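Local structure of cysteine synthase (Fusobacterium nucleatum subsp. nucleatum strain ATCC 25586, 5XEM) at residues A[30-35]-A[292-297]; A[172-177]-A[200-205]; A[25-30]-A[277-282]; A[250-255]-A[271-276]. The protein is a pyridoxal 5'-phosphate-dependent, hydrogen sulfide-producing enzyme that probably also makes L-cysteine from O-acetyl-L-serine and sulfide. All blocks are in the same frame, centred on the assembly; numbering follows the deposited sequence.

Interaction 1 (A[30-35]-A[292-297]). With PLP (pyridoxal-5'-phosphate), chain D.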
loop_
_atom_site.group_PDB
_atom_site.type_symbol
_atom_site.label_atom_id
_atom_site.label_comp_id
_atom_site.label_asym_id
_atom_site.label_seq_id
_atom_site.Cartn_x
_atom_site.Cartn_y
_atom_site.Cartn_z
ATOM N N ASN A 30 1.314 26.726 -11.489
ATOM C CA ASN A 30 -0.013 26.113 -11.405
ATOM C C ASN A 30 -0.007 25.124 -10.260
ATOM O O ASN A 30 1.045 24.683 -9.866
ATOM C CB ASN A 30 -0.342 25.404 -12.702
ATOM C CG ASN A 30 -0.385 26.356 -13.880
ATOM O OD1 ASN A 30 -1.146 27.338 -13.861
ATOM N ND2 ASN A 30 0.414 26.071 -14.913
ATOM N N GLU A 31 -1.177 24.781 -9.733
ATOM C CA GLU A 31 -1.263 23.807 -8.640
ATOM C C GLU A 31 -1.542 22.411 -9.218
ATOM O O GLU A 31 -2.504 22.224 -9.978
ATOM C CB GLU A 31 -2.356 24.219 -7.666
ATOM C CG GLU A 31 -2.110 25.581 -7.046
ATOM C CD GLU A 31 -3.138 25.945 -6.000
ATOM O OE1 GLU A 31 -4.346 25.966 -6.313
ATOM O OE2 GLU A 31 -2.736 26.206 -4.848
ATOM N N ILE A 32 -0.686 21.447 -8.882
ATOM C CA ILE A 32 -0.885 20.063 -9.303
ATOM C C ILE A 32 -1.224 19.210 -8.081
ATOM O O ILE A 32 -0.514 19.246 -7.081
ATOM C CB ILE A 32 0.345 19.464 -10.004
ATOM C CG1 ILE A 32 0.751 20.319 -11.214
ATOM C CG2 ILE A 32 0.029 18.033 -10.461
ATOM C CD1 ILE A 32 1.908 19.764 -12.029
ATOM N N TYR A 33 -2.342 18.503 -8.180
ATOM C CA TYR A 33 -2.820 17.571 -7.146
ATOM C C TYR A 33 -2.758 16.164 -7.723
ATOM O O TYR A 33 -3.194 15.950 -8.855
ATOM C CB TYR A 33 -4.268 17.879 -6.795
ATOM C CG TYR A 33 -4.456 19.236 -6.173
ATOM C CD1 TYR A 33 -4.319 19.415 -4.796
ATOM C CD2 TYR A 33 -4.773 20.344 -6.951
ATOM C CE1 TYR A 33 -4.475 20.663 -4.219
ATOM C CE2 TYR A 33 -4.949 21.596 -6.381
ATOM C CZ TYR A 33 -4.789 21.745 -5.022
ATOM O OH TYR A 33 -4.961 22.982 -4.448
ATOM N N VAL A 34 -2.243 15.211 -6.955
ATOM C CA VAL A 34 -2.150 13.834 -7.419
ATOM C C VAL A 34 -3.196 13.030 -6.647
ATOM O O VAL A 34 -3.249 13.080 -5.421
ATOM C CB VAL A 34 -0.736 13.272 -7.204
ATOM C CG1 VAL A 34 -0.631 11.816 -7.645
ATOM C CG2 VAL A 34 0.293 14.136 -7.945
ATOM N N LYS A 35 -4.039 12.316 -7.377
ATOM C CA LYS A 35 -5.039 11.455 -6.757
ATOM C C LYS A 35 -4.403 10.073 -6.625
ATOM O O LYS A 35 -4.057 9.445 -7.634
ATOM C CB LYS A 35 -6.313 11.411 -7.570
ATOM C CG LYS A 35 -7.413 10.644 -6.812
ATOM C CD LYS A 35 -8.807 10.974 -7.257
ATOM C CE LYS A 35 -9.874 10.161 -6.554
ATOM N NZ LYS A 35 -10.024 10.481 -5.102
ATOM N N ILE A 292 -4.730 21.466 -11.505
ATOM C CA ILE A 292 -4.470 20.346 -12.410
ATOM C C ILE A 292 -4.511 19.081 -11.568
ATOM O O ILE A 292 -3.802 18.998 -10.566
ATOM C CB ILE A 292 -3.092 20.456 -13.082
ATOM C CG1 ILE A 292 -2.947 21.798 -13.827
ATOM C CG2 ILE A 292 -2.859 19.272 -14.028
ATOM C CD1 ILE A 292 -1.664 21.925 -14.632
ATOM N N VAL A 293 -5.354 18.130 -11.953
ATOM C CA VAL A 293 -5.420 16.832 -11.244
ATOM C C VAL A 293 -4.798 15.759 -12.105
ATOM O O VAL A 293 -5.114 15.650 -13.310
ATOM C CB VAL A 293 -6.857 16.436 -10.878
ATOM C CG1 VAL A 293 -6.886 15.044 -10.227
ATOM C CG2 VAL A 293 -7.484 17.463 -9.931
ATOM N N VAL A 294 -3.878 14.996 -11.499
ATOM C CA VAL A 294 -3.211 13.880 -12.136
ATOM C C VAL A 294 -3.669 12.615 -11.399
ATOM O O VAL A 294 -3.593 12.551 -10.173
ATOM C CB VAL A 294 -1.678 14.019 -12.017
ATOM C CG1 VAL A 294 -0.935 12.727 -12.375
ATOM C CG2 VAL A 294 -1.222 15.179 -12.890
ATOM N N LEU A 295 -4.158 11.631 -12.139
ATOM C CA LEU A 295 -4.502 10.367 -11.545
ATOM C C LEU A 295 -3.233 9.534 -11.464
ATOM O O LEU A 295 -2.620 9.282 -12.475
ATOM C CB LEU A 295 -5.564 9.641 -12.358
ATOM C CG LEU A 295 -6.216 8.464 -11.621
ATOM C CD1 LEU A 295 -7.264 8.973 -10.631
ATOM C CD2 LEU A 295 -6.815 7.473 -12.573
ATOM N N SER A 296 -2.847 9.147 -10.250
ATOM C CA SER A 296 -1.791 8.156 -10.007
ATOM C C SER A 296 -2.450 6.789 -9.928
ATOM O O SER A 296 -3.118 6.474 -8.922
ATOM C CB SER A 296 -1.051 8.420 -8.696
ATOM O OG SER A 296 -0.203 7.320 -8.347
ATOM N N THR A 297 -2.251 5.976 -10.960
ATOM C CA THR A 297 -3.010 4.729 -11.107
ATOM C C THR A 297 -2.651 3.677 -10.059
ATOM O O THR A 297 -3.537 2.979 -9.553
ATOM C CB THR A 297 -2.863 4.151 -12.523
ATOM O OG1 THR A 297 -3.343 5.123 -13.459
ATOM C CG2 THR A 297 -3.668 2.853 -12.653
HETATM N N1 PLP D . -1.343 2.544 -15.038
HETATM C C2 PLP D . -1.314 1.291 -14.556
HETATM C C2A PLP D . -0.283 0.909 -13.493
HETATM C C3 PLP D . -2.235 0.325 -14.997
HETATM O O3 PLP D . -2.196 -0.931 -14.483
HETATM C C4 PLP D . -3.185 0.658 -15.959
HETATM C C4A PLP D . -4.195 -0.356 -16.468
HETATM C C5 PLP D . -3.189 1.976 -16.436
HETATM C C6 PLP D . -2.259 2.891 -15.946
HETATM C C5A PLP D . -4.179 2.467 -17.471
HETATM O O4P PLP D . -5.521 2.568 -16.875
HETATM P P PLP D . -6.884 2.383 -17.739
HETATM O O1P PLP D . -7.999 2.788 -16.948
HETATM O O2P PLP D . -6.866 0.985 -18.124
HETATM O O3P PLP D . -6.643 3.207 -18.954
#

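Interaction 2 (A[172-177]-A[200-205])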
loop_
_atom_site.group_PDB
_atom_site.type_symbol
_atom_site.label_atom_id
_atom_site.label_comp_id
_atom_site.label_asym_id
_atom_site.label_seq_id
_atom_site.Cartn_x
_atom_site.Cartn_y
_atom_site.Cartn_z
ATOM N N VAL A 172 -11.747 22.624 -10.668
ATOM C CA VAL A 172 -10.789 21.819 -11.407
ATOM C C VAL A 172 -10.702 22.330 -12.829
ATOM O O VAL A 172 -11.724 22.394 -13.539
ATOM C CB VAL A 172 -11.204 20.336 -11.418
ATOM C CG1 VAL A 172 -10.037 19.460 -11.894
ATOM C CG2 VAL A 172 -11.665 19.914 -10.039
ATOM N N ASP A 173 -9.495 22.703 -13.236
ATOM C CA ASP A 173 -9.228 23.242 -14.578
ATOM C C ASP A 173 -8.727 22.224 -15.574
ATOM O O ASP A 173 -9.067 22.299 -16.757
ATOM C CB ASP A 173 -8.208 24.368 -14.472
ATOM C CG ASP A 173 -8.721 25.501 -13.632
ATOM O OD1 ASP A 173 -9.805 26.021 -13.963
ATOM O OD2 ASP A 173 -8.069 25.834 -12.620
ATOM N N VAL A 174 -7.931 21.261 -15.103
ATOM C CA VAL A 174 -7.318 20.289 -15.996
ATOM C C VAL A 174 -7.271 18.888 -15.301
ATOM O O VAL A 174 -7.066 18.806 -14.119
ATOM C CB VAL A 174 -5.891 20.723 -16.370
ATOM C CG1 VAL A 174 -5.275 19.720 -17.337
ATOM C CG2 VAL A 174 -5.872 22.138 -16.998
ATOM N N PHE A 175 -7.518 17.829 -16.058
ATOM C CA PHE A 175 -7.418 16.453 -15.564
ATOM C C PHE A 175 -6.542 15.721 -16.563
ATOM O O PHE A 175 -6.776 15.813 -17.771
ATOM C CB PHE A 175 -8.819 15.822 -15.483
ATOM C CG PHE A 175 -8.815 14.333 -15.228
ATOM C CD1 PHE A 175 -8.371 13.835 -14.012
ATOM C CD2 PHE A 175 -9.275 13.440 -16.197
ATOM C CE1 PHE A 175 -8.355 12.466 -13.758
ATOM C CE2 PHE A 175 -9.277 12.073 -15.947
ATOM C CZ PHE A 175 -8.802 11.589 -14.727
ATOM N N ILE A 176 -5.509 15.021 -16.076
ATOM C CA ILE A 176 -4.563 14.336 -16.939
ATOM C C ILE A 176 -4.469 12.918 -16.403
ATOM O O ILE A 176 -4.266 12.738 -15.199
ATOM C CB ILE A 176 -3.180 15.037 -16.985
ATOM C CG1 ILE A 176 -3.330 16.402 -17.689
ATOM C CG2 ILE A 176 -2.159 14.162 -17.716
ATOM C CD1 ILE A 176 -2.161 17.343 -17.587
ATOM N N CYS A 177 -4.632 11.931 -17.296
ATOM C CA CYS A 177 -4.731 10.531 -16.906
ATOM C C CYS A 177 -4.046 9.610 -17.914
ATOM O O CYS A 177 -4.214 9.769 -19.135
ATOM C CB CYS A 177 -6.210 10.151 -16.780
ATOM S SG CYS A 177 -6.536 8.549 -16.031
ATOM N N LYS A 200 -10.432 21.062 -19.176
ATOM C CA LYS A 200 -9.655 20.351 -20.190
ATOM C C LYS A 200 -9.269 18.956 -19.639
ATOM O O LYS A 200 -8.833 18.846 -18.488
ATOM C CB LYS A 200 -8.398 21.145 -20.571
ATOM C CG LYS A 200 -8.649 22.575 -21.107
ATOM C CD LYS A 200 -9.414 22.563 -22.418
ATOM C CE LYS A 200 -9.636 23.983 -22.961
ATOM N NZ LYS A 200 -10.867 24.615 -22.369
ATOM N N THR A 201 -9.442 17.917 -20.457
ATOM C CA THR A 201 -9.148 16.534 -20.059
ATOM C C THR A 201 -8.225 15.870 -21.086
ATOM O O THR A 201 -8.533 15.896 -22.304
ATOM C CB THR A 201 -10.450 15.723 -19.881
ATOM O OG1 THR A 201 -11.189 15.688 -21.118
ATOM C CG2 THR A 201 -11.338 16.331 -18.783
ATOM N N PHE A 202 -7.099 15.312 -20.608
ATOM C CA PHE A 202 -6.077 14.770 -21.491
ATOM C C PHE A 202 -5.655 13.349 -21.093
ATOM O O PHE A 202 -5.249 13.154 -19.944
ATOM C CB PHE A 202 -4.817 15.627 -21.471
ATOM C CG PHE A 202 -5.047 17.088 -21.780
ATOM C CD1 PHE A 202 -5.320 17.986 -20.764
ATOM C CD2 PHE A 202 -4.940 17.559 -23.082
ATOM C CE1 PHE A 202 -5.524 19.325 -21.043
ATOM C CE2 PHE A 202 -5.137 18.910 -23.363
ATOM C CZ PHE A 202 -5.415 19.790 -22.348
ATOM N N PRO A 203 -5.711 12.399 -22.052
ATOM C CA PRO A 203 -5.094 11.101 -21.896
ATOM C C PRO A 203 -3.598 11.176 -22.180
ATOM O O PRO A 203 -3.150 12.063 -22.950
ATOM C CB PRO A 203 -5.814 10.264 -22.951
ATOM C CG PRO A 203 -6.022 11.219 -24.077
ATOM C CD PRO A 203 -6.232 12.561 -23.428
ATOM N N VAL A 204 -2.825 10.262 -21.571
ATOM C CA VAL A 204 -1.415 10.131 -21.840
ATOM C C VAL A 204 -1.179 8.721 -22.374
ATOM O O VAL A 204 -1.787 7.759 -21.898
ATOM C CB VAL A 204 -0.534 10.345 -20.575
ATOM C CG1 VAL A 204 0.940 10.374 -20.987
ATOM C CG2 VAL A 204 -0.955 11.598 -19.789
ATOM N N GLU A 205 -0.329 8.607 -23.382
ATOM C CA GLU A 205 0.092 7.301 -23.897
ATOM C C GLU A 205 1.612 7.239 -23.954
ATOM O O GLU A 205 2.290 8.269 -23.833
ATOM C CB GLU A 205 -0.565 7.046 -25.269
ATOM C CG GLU A 205 -0.019 7.881 -26.411
ATOM C CD GLU A 205 -0.713 7.605 -27.740
ATOM O OE1 GLU A 205 -1.538 6.663 -27.807
ATOM O OE2 GLU A 205 -0.418 8.330 -28.718
#

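Interaction 3 (A[25-30]-A[277-282])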
loop_
_atom_site.group_PDB
_atom_site.type_symbol
_atom_site.label_atom_id
_atom_site.label_comp_id
_atom_site.label_asym_id
_atom_site.label_seq_id
_atom_site.Cartn_x
_atom_site.Cartn_y
_atom_site.Cartn_z
ATOM N N ILE A 25 8.353 19.916 -5.796
ATOM C CA ILE A 25 8.720 19.935 -7.196
ATOM C C ILE A 25 8.154 21.188 -7.847
ATOM O O ILE A 25 7.000 21.542 -7.603
ATOM C CB ILE A 25 8.157 18.695 -7.924
ATOM C CG1 ILE A 25 8.776 17.418 -7.363
ATOM C CG2 ILE A 25 8.416 18.760 -9.418
ATOM C CD1 ILE A 25 8.135 16.168 -7.917
ATOM N N ASP A 26 8.944 21.855 -8.690
ATOM C CA ASP A 26 8.457 23.081 -9.336
ATOM C C ASP A 26 7.319 22.730 -10.268
ATOM O O ASP A 26 7.483 21.890 -11.130
ATOM C CB ASP A 26 9.575 23.766 -10.135
ATOM C CG ASP A 26 9.175 25.154 -10.638
ATOM O OD1 ASP A 26 8.061 25.612 -10.318
ATOM O OD2 ASP A 26 9.987 25.779 -11.351
ATOM N N THR A 27 6.172 23.380 -10.107
ATOM C CA THR A 27 4.989 23.109 -10.948
ATOM C C THR A 27 4.578 24.331 -11.821
ATOM O O THR A 27 3.455 24.398 -12.370
ATOM C CB THR A 27 3.812 22.543 -10.095
ATOM O OG1 THR A 27 3.356 23.512 -9.138
ATOM C CG2 THR A 27 4.270 21.261 -9.344
ATOM N N PHE A 28 5.530 25.263 -11.953
ATOM C CA PHE A 28 5.467 26.364 -12.924
ATOM C C PHE A 28 4.262 27.265 -12.741
ATOM O O PHE A 28 3.590 27.631 -13.716
ATOM C CB PHE A 28 5.536 25.816 -14.351
ATOM C CG PHE A 28 6.660 24.842 -14.549
ATOM C CD1 PHE A 28 7.977 25.267 -14.466
ATOM C CD2 PHE A 28 6.402 23.488 -14.754
ATOM C CE1 PHE A 28 9.025 24.362 -14.610
ATOM C CE2 PHE A 28 7.442 22.584 -14.905
ATOM C CZ PHE A 28 8.751 23.017 -14.829
ATOM N N GLY A 29 3.997 27.624 -11.489
ATOM C CA GLY A 29 2.912 28.542 -11.163
ATOM C C GLY A 29 1.487 28.041 -11.371
ATOM O O GLY A 29 0.546 28.833 -11.421
ATOM N N ASN A 30 1.314 26.726 -11.489
ATOM C CA ASN A 30 -0.013 26.113 -11.405
ATOM C C ASN A 30 -0.007 25.124 -10.260
ATOM O O ASN A 30 1.045 24.683 -9.866
ATOM C CB ASN A 30 -0.342 25.404 -12.702
ATOM C CG ASN A 30 -0.385 26.356 -13.880
ATOM O OD1 ASN A 30 -1.146 27.338 -13.861
ATOM N ND2 ASN A 30 0.414 26.071 -14.913
ATOM N N ALA A 277 3.939 14.232 -18.039
ATOM C CA ALA A 277 3.098 14.842 -19.065
ATOM C C ALA A 277 2.366 16.047 -18.482
ATOM O O ALA A 277 2.182 17.075 -19.166
ATOM C CB ALA A 277 2.105 13.833 -19.609
ATOM N N ALA A 278 1.943 15.943 -17.223
ATOM C CA ALA A 278 1.267 17.057 -16.552
ATOM C C ALA A 278 2.187 18.223 -16.308
ATOM O O ALA A 278 1.750 19.379 -16.400
ATOM C CB ALA A 278 0.644 16.624 -15.230
ATOM N N LEU A 279 3.429 17.926 -15.949
ATOM C CA LEU A 279 4.426 18.974 -15.730
ATOM C C LEU A 279 4.741 19.678 -17.031
ATOM O O LEU A 279 4.896 20.879 -17.032
ATOM C CB LEU A 279 5.708 18.403 -15.176
ATOM C CG LEU A 279 5.848 18.296 -13.672
ATOM C CD1 LEU A 279 7.289 17.909 -13.322
ATOM C CD2 LEU A 279 5.510 19.611 -12.990
ATOM N N ASP A 280 4.854 18.927 -18.128
ATOM C CA ASP A 280 5.083 19.525 -19.444
ATOM C C ASP A 280 3.925 20.425 -19.828
ATOM O O ASP A 280 4.140 21.533 -20.328
ATOM C CB ASP A 280 5.237 18.462 -20.524
ATOM C CG ASP A 280 6.511 17.701 -20.427
ATOM O OD1 ASP A 280 7.403 18.108 -19.651
ATOM O OD2 ASP A 280 6.639 16.685 -21.143
ATOM N N TYR A 281 2.704 19.957 -19.592
ATOM C CA TYR A 281 1.510 20.750 -19.839
ATOM C C TYR A 281 1.513 22.014 -18.991
ATOM O O TYR A 281 1.272 23.114 -19.509
ATOM C CB TYR A 281 0.235 19.943 -19.604
ATOM C CG TYR A 281 -1.008 20.757 -19.875
ATOM C CD1 TYR A 281 -1.530 20.855 -21.156
ATOM C CD2 TYR A 281 -1.633 21.469 -18.851
ATOM C CE1 TYR A 281 -2.656 21.627 -21.417
ATOM C CE2 TYR A 281 -2.759 22.243 -19.102
ATOM C CZ TYR A 281 -3.257 22.321 -20.382
ATOM O OH TYR A 281 -4.384 23.066 -20.617
ATOM N N SER A 282 1.815 21.872 -17.704
ATOM C CA SER A 282 1.802 23.005 -16.791
ATOM C C SER A 282 2.883 24.044 -17.151
ATOM O O SER A 282 2.622 25.245 -17.110
ATOM C CB SER A 282 1.966 22.543 -15.356
ATOM O OG SER A 282 1.866 23.625 -14.460
#

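Interaction 4 (A[250-255]-A[271-276]). With CA (calcium ion), chain J.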
loop_
_atom_site.group_PDB
_atom_site.type_symbol
_atom_site.label_atom_id
_atom_site.label_comp_id
_atom_site.label_asym_id
_atom_site.label_seq_id
_atom_site.Cartn_x
_atom_site.Cartn_y
_atom_site.Cartn_z
ATOM N N ASP A 250 12.239 6.784 -20.419
ATOM C CA ASP A 250 13.249 7.295 -19.489
ATOM C C ASP A 250 12.701 8.409 -18.613
ATOM O O ASP A 250 12.947 8.433 -17.407
ATOM C CB ASP A 250 14.601 7.681 -20.201
ATOM C CG ASP A 250 14.456 8.717 -21.368
ATOM O OD1 ASP A 250 13.316 9.121 -21.721
ATOM O OD2 ASP A 250 15.505 9.127 -21.929
ATOM N N ASP A 251 11.932 9.315 -19.196
ATOM C CA ASP A 251 11.333 10.422 -18.452
ATOM C C ASP A 251 10.317 9.931 -17.402
ATOM O O ASP A 251 10.239 10.497 -16.299
ATOM C CB ASP A 251 10.644 11.397 -19.404
ATOM C CG ASP A 251 11.611 12.109 -20.328
ATOM O OD1 ASP A 251 12.807 12.237 -19.962
ATOM O OD2 ASP A 251 11.175 12.540 -21.425
ATOM N N ALA A 252 9.575 8.871 -17.732
ATOM C CA ALA A 252 8.619 8.283 -16.783
ATOM C C ALA A 252 9.344 7.741 -15.535
ATOM O O ALA A 252 8.912 7.992 -14.422
ATOM C CB ALA A 252 7.772 7.184 -17.447
ATOM N N PHE A 253 10.428 6.998 -15.739
ATOM C CA PHE A 253 11.224 6.478 -14.641
ATOM C C PHE A 253 11.844 7.627 -13.842
ATOM O O PHE A 253 11.831 7.618 -12.604
ATOM C CB PHE A 253 12.306 5.515 -15.142
ATOM C CG PHE A 253 11.791 4.126 -15.416
ATOM C CD1 PHE A 253 11.585 3.237 -14.370
ATOM C CD2 PHE A 253 11.460 3.732 -16.689
ATOM C CE1 PHE A 253 11.076 1.965 -14.605
ATOM C CE2 PHE A 253 10.965 2.460 -16.933
ATOM C CZ PHE A 253 10.777 1.581 -15.906
ATOM N N GLU A 254 12.368 8.624 -14.548
ATOM C CA GLU A 254 12.985 9.764 -13.875
ATOM C C GLU A 254 11.982 10.479 -12.951
ATOM O O GLU A 254 12.301 10.829 -11.801
ATOM C CB GLU A 254 13.582 10.727 -14.912
ATOM C CG GLU A 254 14.255 11.940 -14.287
ATOM C CD GLU A 254 15.071 12.778 -15.274
ATOM O OE1 GLU A 254 15.558 12.234 -16.292
ATOM O OE2 GLU A 254 15.231 13.987 -14.998
ATOM N N MET A 255 10.766 10.687 -13.441
ATOM C CA MET A 255 9.752 11.398 -12.695
ATOM C C MET A 255 9.170 10.528 -11.568
ATOM O O MET A 255 8.827 11.056 -10.523
ATOM C CB MET A 255 8.652 11.900 -13.636
ATOM C CG MET A 255 7.778 12.996 -13.074
ATOM S SD MET A 255 8.653 14.404 -12.330
ATOM C CE MET A 255 10.064 14.567 -13.423
ATOM N N THR A 271 2.485 6.516 -13.150
ATOM C CA THR A 271 2.323 7.757 -12.409
ATOM C C THR A 271 3.449 8.733 -12.786
ATOM O O THR A 271 3.183 9.923 -12.951
ATOM C CB THR A 271 2.337 7.531 -10.874
ATOM O OG1 THR A 271 1.198 6.722 -10.508
ATOM C CG2 THR A 271 2.322 8.843 -10.124
ATOM N N GLY A 272 4.669 8.223 -12.918
ATOM C CA GLY A 272 5.778 9.045 -13.411
ATOM C C GLY A 272 5.493 9.595 -14.799
ATOM O O GLY A 272 5.719 10.772 -15.061
ATOM N N ALA A 273 4.967 8.751 -15.665
ATOM C CA ALA A 273 4.624 9.154 -17.047
ATOM C C ALA A 273 3.558 10.236 -17.089
ATOM O O ALA A 273 3.724 11.268 -17.778
ATOM C CB ALA A 273 4.201 7.929 -17.840
ATOM N N THR A 274 2.467 10.016 -16.343
ATOM C CA THR A 274 1.327 10.923 -16.311
ATOM C C THR A 274 1.684 12.253 -15.653
ATOM O O THR A 274 1.322 13.340 -16.152
ATOM C CB THR A 274 0.123 10.258 -15.605
ATOM O OG1 THR A 274 -0.143 9.015 -16.249
ATOM C CG2 THR A 274 -1.114 11.145 -15.636
ATOM N N PHE A 275 2.464 12.165 -14.580
ATOM C CA PHE A 275 2.912 13.338 -13.879
ATOM C C PHE A 275 3.881 14.137 -14.754
ATOM O O PHE A 275 3.817 15.348 -14.790
ATOM C CB PHE A 275 3.583 12.991 -12.544
ATOM C CG PHE A 275 3.841 14.185 -11.699
ATOM C CD1 PHE A 275 2.813 14.757 -10.973
ATOM C CD2 PHE A 275 5.095 14.773 -11.667
ATOM C CE1 PHE A 275 3.043 15.877 -10.211
ATOM C CE2 PHE A 275 5.331 15.909 -10.908
ATOM C CZ PHE A 275 4.301 16.456 -10.178
ATOM N N LYS A 276 4.753 13.462 -15.478
ATOM C CA LYS A 276 5.697 14.158 -16.361
ATOM C C LYS A 276 4.937 14.894 -17.470
ATOM O O LYS A 276 5.232 16.056 -17.780
ATOM C CB LYS A 276 6.711 13.161 -16.925
ATOM C CG LYS A 276 7.528 13.670 -18.095
ATOM C CD LYS A 276 8.410 14.852 -17.750
ATOM C CE LYS A 276 9.263 15.202 -18.969
ATOM N NZ LYS A 276 9.619 16.647 -18.950
HETATM CA CA CA J . 14.237 10.656 -23.569
HETATM O O HOH W 1 11.895 15.764 -21.328
HETATM O O HOH W 2 15.053 12.304 -21.504
HETATM O O HOH W 3 12.726 12.394 -23.479
#

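Interaction 1 (A[30-35]-A[292-297])
Y33 is gripped twice by the neighbouring strand: its N donates to I292 O at 2.8 Å and its O accepts from V294 N at 2.9 Å. K35 repeats this pattern with V294 O and S296 N, and E31 O takes I292 N, which makes five bonds between parallel strands 31-35 and 292-296. I292 O also lies at the edge of the Y33 ring, near its plane. On one face of the sheet, I32 and V294 cross obliquely, CG2 to CG2 at 4.0 Å. Next to them V34 CG1, anti to the backbone N (chi1 178°), meets S296 CB at 3.6 Å. The opposite face carries Y33, V293, K35 and L295; there L295 CD1 lies against K35 CB at 4.0 Å. The rest of the lysine leads away to a salt bridge with E163 and a hydrogen bond to T17 OG1. Helix 269-284 covers the I32 and V294 face, with F275 and L279 on I32. Helix 151-167 covers the other, and L6 of the second subunit packs on Y33. S296 OG is hydrogen-bonded to T271 OG1, and T297, just past the strand, places CG2 3.3 Å from N1 of pyridoxal phosphate. A central, mostly parallel sheet whose strand end leads into the cofactor pocket is characteristic of the fold-type II pyridoxal phosphate enzymes, to which the cysteine synthases belong.

Interaction 2 (A[172-177]-A[200-205])
Strands 174-177 and 200-205 run parallel at 11°, their axes 4.8 Å apart, joined by five backbone hydrogen bonds from K200 N to D173 O at one end to V204 N to C177 O at the other. The last of these is bent (138° at the hydrogen). P203 interrupts nothing here, because F202 and V204 supply the N-H groups that face strand 174-177. F202 fills the face it shares with V174 and I176: V174 CG1 meets the ring edge at CE1, 3.7 Å away, while I176 CG1 approaches CD1 obliquely at 4.0 Å. Helix 183-195 connects the two strands in a beta-alpha-beta crossover, and the loop that follows strand 174-178 contains G180, T181 and G182, which bind pyridoxal phosphate. Farther along the same face, I176 CG2 and V204 CG2 touch at 3.5 Å, a tight methyl contact. F175 and T201 lie on the reverse face, where T201 CG2 sits at the edge of the F175 ring and 4.2 Å from F175 CB. Helix 183-195 packs on that side: L192 and T188 touch F175, S184 touches C177, and K193 NZ is hydrogen-bonded to T201 OG1.

Interaction 3 (A[25-30]-A[277-282])
F28 sets its ring against L279 of the helix, with CE2 3.7 Å from L279 O and 4.0 Å from L279 CD2; the carbonyl oxygen reaches the ring obliquely. One face of the same ring has D26 O above it, offset toward the rim. The second flat group is the N30 amide, which holds S282 OG almost exactly in its plane: ND2 donates to OG at 2.9 Å and 166°. A chi1 of -176° turns OG away from its own backbone N, and the S282 hydroxyl also reaches the loop backbone and donates to T27 O at 2.7 Å. T27 O accepts a second, longer bond of 3.3 Å from N30 N, and the two donors come from opposite faces of its carbonyl plane. The N30 bond closes a type I' turn from T27 to N30, further tied by T27 OG1 donating to N30 O. Ahead of it, D26 OD1 accepts from F28 N at 3.0 Å in an Asx turn, the N-H meeting the carboxylate from above its plane. L279 spreads its methyls over the loop: CD2 lies 3.5 Å from D26 O, and CD1 packs on I25 CG2 at 4.2 Å. N30 ND2 also bonds N285 O, and OD1 accepts from the backbone of K288 and L290. F28 and D280 border a bound 2-(2-methoxyethoxy)ethanol, probably from the crystallisation liquor. Because the buried S282 hydroxyl donates a hydrogen bond to T27 O and accepts one from N30 ND2, its rotation is fixed, and S282 is the polar link between turn and helix, alongside the L279 packing.

Interaction 4 (A[250-255]-A[271-276])
D251 OD2, lying beside K276 CE, accepts from two waters: water 3 at 2.6 Å and, weakly, water 1. Water 1, the donor to OD2, in turn accepts weakly from K276 NZ, so the aspartate and lysine are linked through solvent rather than by a direct ion pair; the lysine's salt bridge is with D280. D251 OD1 takes a 2.7 Å bond from water 2. Waters 2 and 3 both bind a calcium ion, which D250 holds through both carboxylate oxygens, OD1 at 2.6 Å. D251 thus acts as a second-shell residue that orients the metal's waters, and the two negative carboxylates probably add to the pull on the ion. Deeper in the contact M255 carries the apolar part. Its CG, swung to the carbonyl side (chi1 -162°), comes in at the edge of the F275 ring, 3.5 Å from CD2, and the bent chain brings SD to 4.9 Å from the ring centroid. This is an edge-on Met-aromatic contact. M255 CB and CG also rest on K276 CB. Where the helices come nearest, G272 has no side chain to hold them apart: its CA makes a CA-H...O contact of 3.5 Å with A252 O, and A252 CB packs on A273 CB at 3.7 Å. The axes of segments 250-255 and 271-276 accordingly approach to 7.1 Å and cross at 98°. Around them, C247 of strand 245-247 touches A252, A273 and K276, I222 fills in from a loop, and F275 packs against V34 of strand 31-36.

In the fold
Interactions 1 and 2 belong to one six-stranded sheet and lie about 9 Å apart between centres, bridged where strands 291-296 and 174-178 are neighbours. Interactions 3 and 4 both use helix 269-284, which packs on that sheet; their centres are about 13 Å apart. Interaction 3 shares N30 with interaction 1, their centres about 10 Å apart. In the sequence, segments 25-30 and 30-35 come first, then 172-177 and 200-205, then 250-255, 271-276, 277-282 and finally 292-297. Residues near the start of the chain are therefore tied to its far end, with interactions 2 and 4 completed in between. Helix 269-284 joins the sheet to helix 249-263 and to the loop before strand 31-36; its S270, with T297, reaches the pyridoxal phosphate.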